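Long-range contact in beta-galactosidase/beta-glucuronidase (Faecalibacterium prausnitzii L2-6, PDB 6MVF), which binds flavin mononucleotide and, as a glycosyl hydrolase family 2 beta-glucuronidase, probably cleaves beta-linked glucuronic acid from its conjugates: residues 296-302 / 529-535. Residues are numbered along the deposited sequence; the frame is centred on the assembly and turned at random.
Sequences LRGVSRH and ASHVWNM
Backbone hydrogen bonds between parallel strands join L296, G298 and S300 to S530 and V532, closing the TIM barrel of this family 2 glycosidase where its first strand, 292-300, meets its last, 529-532. S530 N donates to L296 O, G298 N to S530 O, V532 N to G298 O and S300 N to V532 O, all at 3.0 to 3.1 Å. Further along, with the W533-N534 peptide cis, M535 N donates to S300 O at 2.9 Å. L296 O is gripped twice, since R297 NH1 lies 2.9 Å from L296 O and approaches from the face of the carbonyl opposite S530 N; the guanidinium, which also bonds the backbone of F521 and I527, is brought back by a bend at chi2 (-59°). One water joins G298 O to S530 OG, and a second lies between S300 OG and H531 O. H531 sets the edge of its ring against V299 O, CD2 lying 3.5 Å from that oxygen, while its NE2 bonds T331 of the neighbouring strand.

W533 brings its indole back against S300 and H302, with CG anti to the backbone N (chi1 -167°). Its CE3 meets S300 CB at 3.5 Å, its CH2 lies obliquely against H302 NE2, and N534 ND2 sits over one face near the rim. Replacing W533 with an alanine is likely to open a gap beside S300 CB and leave the H302 imidazole, bonded at ND1 to Y337, without its indole neighbour. V299, V532 and M535 form an apolar patch, in which V299 and M535 also touch helix 314-327: V299 CG1 lies 4.1 Å from V532 CB, and V299 CG2 touches M535 CB at 3.9 Å.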
loop_
_atom_site.group_PDB
_atom_site.type_symbol
_atom_site.label_atom_id
_atom_site.label_comp_id
_atom_site.label_asym_id
_atom_site.label_seq_id
_atom_site.Cartn_x
_atom_site.Cartn_y
_atom_site.Cartn_z
ATOM N N LEU A 296 5.718 -17.174 33.728
ATOM C CA LEU A 296 5.197 -15.930 33.164
ATOM C C LEU A 296 5.959 -14.737 33.736
ATOM O O LEU A 296 5.890 -14.469 34.940
ATOM C CB LEU A 296 3.704 -15.794 33.454
ATOM C CG LEU A 296 2.783 -16.780 32.724
ATOM C CD1 LEU A 296 1.359 -16.287 32.745
ATOM C CD2 LEU A 296 3.258 -17.036 31.271
ATOM N N ARG A 297 6.683 -14.020 32.880
ATOM C CA ARG A 297 7.482 -12.869 33.285
ATOM C C ARG A 297 7.140 -11.700 32.368
ATOM O O ARG A 297 7.469 -11.717 31.173
ATOM C CB ARG A 297 8.979 -13.200 33.241
ATOM C CG ARG A 297 9.390 -14.399 34.116
ATOM C CD ARG A 297 9.030 -14.153 35.607
ATOM N NE ARG A 297 9.461 -15.216 36.513
ATOM C CZ ARG A 297 8.638 -16.053 37.149
ATOM N NH1 ARG A 297 7.324 -15.976 36.986
ATOM N NH2 ARG A 297 9.132 -16.983 37.950
ATOM N N GLY A 298 6.467 -10.691 32.909
ATOM C CA GLY A 298 6.012 -9.612 32.062
ATOM C C GLY A 298 5.706 -8.299 32.752
ATOM O O GLY A 298 6.393 -7.899 33.699
ATOM N N VAL A 299 4.676 -7.605 32.256
ATOM C CA VAL A 299 4.446 -6.202 32.577
ATOM C C VAL A 299 2.944 -5.946 32.610
ATOM O O VAL A 299 2.140 -6.745 32.132
ATOM C CB VAL A 299 5.147 -5.256 31.552
ATOM C CG1 VAL A 299 6.620 -5.561 31.447
ATOM C CG2 VAL A 299 4.535 -5.392 30.179
ATOM N N SER A 300 2.569 -4.818 33.193
ATOM C CA SER A 300 1.233 -4.260 33.068
ATOM C C SER A 300 1.281 -3.114 32.075
ATOM O O SER A 300 2.354 -2.582 31.774
ATOM C CB SER A 300 0.713 -3.777 34.419
ATOM O OG SER A 300 0.552 -4.882 35.308
ATOM N N ARG A 301 0.107 -2.738 31.562
ATOM C CA ARG A 301 0.011 -1.718 30.521
ATOM C C ARG A 301 -1.291 -0.958 30.694
ATOM O O ARG A 301 -2.361 -1.569 30.684
ATOM C CB ARG A 301 0.083 -2.364 29.126
ATOM C CG ARG A 301 0.066 -1.394 27.936
ATOM C CD ARG A 301 -1.245 -1.452 27.146
ATOM N NE ARG A 301 -1.257 -0.489 26.045
ATOM C CZ ARG A 301 -2.292 -0.272 25.228
ATOM N NH1 ARG A 301 -3.428 -0.950 25.375
ATOM N NH2 ARG A 301 -2.186 0.612 24.241
ATOM N N HIS A 302 -1.203 0.363 30.856
ATOM C CA HIS A 302 -2.361 1.250 30.826
ATOM C C HIS A 302 -2.633 1.696 29.379
ATOM O O HIS A 302 -1.812 1.478 28.484
ATOM C CB HIS A 302 -2.125 2.443 31.749
ATOM C CG HIS A 302 -2.746 2.296 33.099
ATOM N ND1 HIS A 302 -4.093 2.069 33.275
ATOM C CD2 HIS A 302 -2.209 2.366 34.340
ATOM C CE1 HIS A 302 -4.358 1.986 34.567
ATOM N NE2 HIS A 302 -3.233 2.173 35.237
ATOM N N ALA A 529 3.202 -15.858 37.828
ATOM C CA ALA A 529 3.371 -14.696 36.963
ATOM C C ALA A 529 3.770 -13.485 37.798
ATOM O O ALA A 529 3.179 -13.234 38.847
ATOM C CB ALA A 529 2.092 -14.388 36.177
ATOM N N SER A 530 4.760 -12.742 37.319
ATOM C CA SER A 530 5.126 -11.433 37.836
ATOM C C SER A 530 4.883 -10.378 36.760
ATOM O O SER A 530 5.109 -10.625 35.566
ATOM C CB SER A 530 6.598 -11.402 38.284
ATOM O OG SER A 530 7.470 -11.812 37.241
ATOM N N HIS A 531 4.431 -9.197 37.189
ATOM C CA HIS A 531 4.069 -8.108 36.286
ATOM C C HIS A 531 4.679 -6.808 36.790
ATOM O O HIS A 531 4.251 -6.278 37.820
ATOM C CB HIS A 531 2.555 -7.970 36.179
ATOM C CG HIS A 531 1.881 -9.135 35.530
ATOM N ND1 HIS A 531 1.248 -10.123 36.254
ATOM C CD2 HIS A 531 1.739 -9.471 34.224
ATOM C CE1 HIS A 531 0.740 -11.016 35.422
ATOM N NE2 HIS A 531 1.024 -10.643 34.186
ATOM N N VAL A 532 5.663 -6.283 36.060
ATOM C CA VAL A 532 6.196 -4.957 36.357
ATOM C C VAL A 532 5.088 -3.923 36.302
ATOM O O VAL A 532 4.373 -3.804 35.298
ATOM C CB VAL A 532 7.300 -4.582 35.360
ATOM C CG1 VAL A 532 7.696 -3.099 35.535
ATOM C CG2 VAL A 532 8.470 -5.515 35.513
ATOM N N TRP A 533 4.941 -3.163 37.376
ATOM C CA TRP A 533 4.185 -1.924 37.315
ATOM C C TRP A 533 5.212 -0.834 37.046
ATOM O O TRP A 533 6.080 -0.578 37.887
ATOM C CB TRP A 533 3.415 -1.685 38.608
ATOM C CG TRP A 533 2.384 -0.591 38.492
ATOM C CD1 TRP A 533 2.496 0.700 38.934
ATOM C CD2 TRP A 533 1.095 -0.696 37.891
ATOM N NE1 TRP A 533 1.346 1.397 38.657
ATOM C CE2 TRP A 533 0.473 0.564 38.009
ATOM C CE3 TRP A 533 0.395 -1.737 37.284
ATOM C CZ2 TRP A 533 -0.803 0.813 37.522
ATOM C CZ3 TRP A 533 -0.871 -1.489 36.812
ATOM C CH2 TRP A 533 -1.463 -0.222 36.940
ATOM N N ASN A 534 5.184 -0.244 35.852
ATOM C CA ASN A 534 4.260 -0.517 34.752
ATOM C C ASN A 534 5.154 -0.479 33.482
ATOM O O ASN A 534 6.315 -0.073 33.572
ATOM C CB ASN A 534 3.118 0.539 34.749
ATOM C CG ASN A 534 2.070 0.315 33.662
ATOM O OD1 ASN A 534 2.306 0.592 32.491
ATOM N ND2 ASN A 534 0.885 -0.144 34.062
ATOM N N MET A 535 4.650 -0.916 32.318
ATOM C CA MET A 535 5.470 -0.874 31.105
ATOM C C MET A 535 5.825 0.555 30.732
ATOM O O MET A 535 6.974 0.848 30.365
ATOM C CB MET A 535 4.744 -1.534 29.927
ATOM C CG MET A 535 5.571 -1.592 28.659
ATOM S SD MET A 535 7.067 -2.625 28.744
ATOM C CE MET A 535 7.871 -2.210 27.197
HETATM O O HOH W 1 7.934 -9.338 35.884
HETATM O O HOH W 2 2.049 -4.761 37.362
#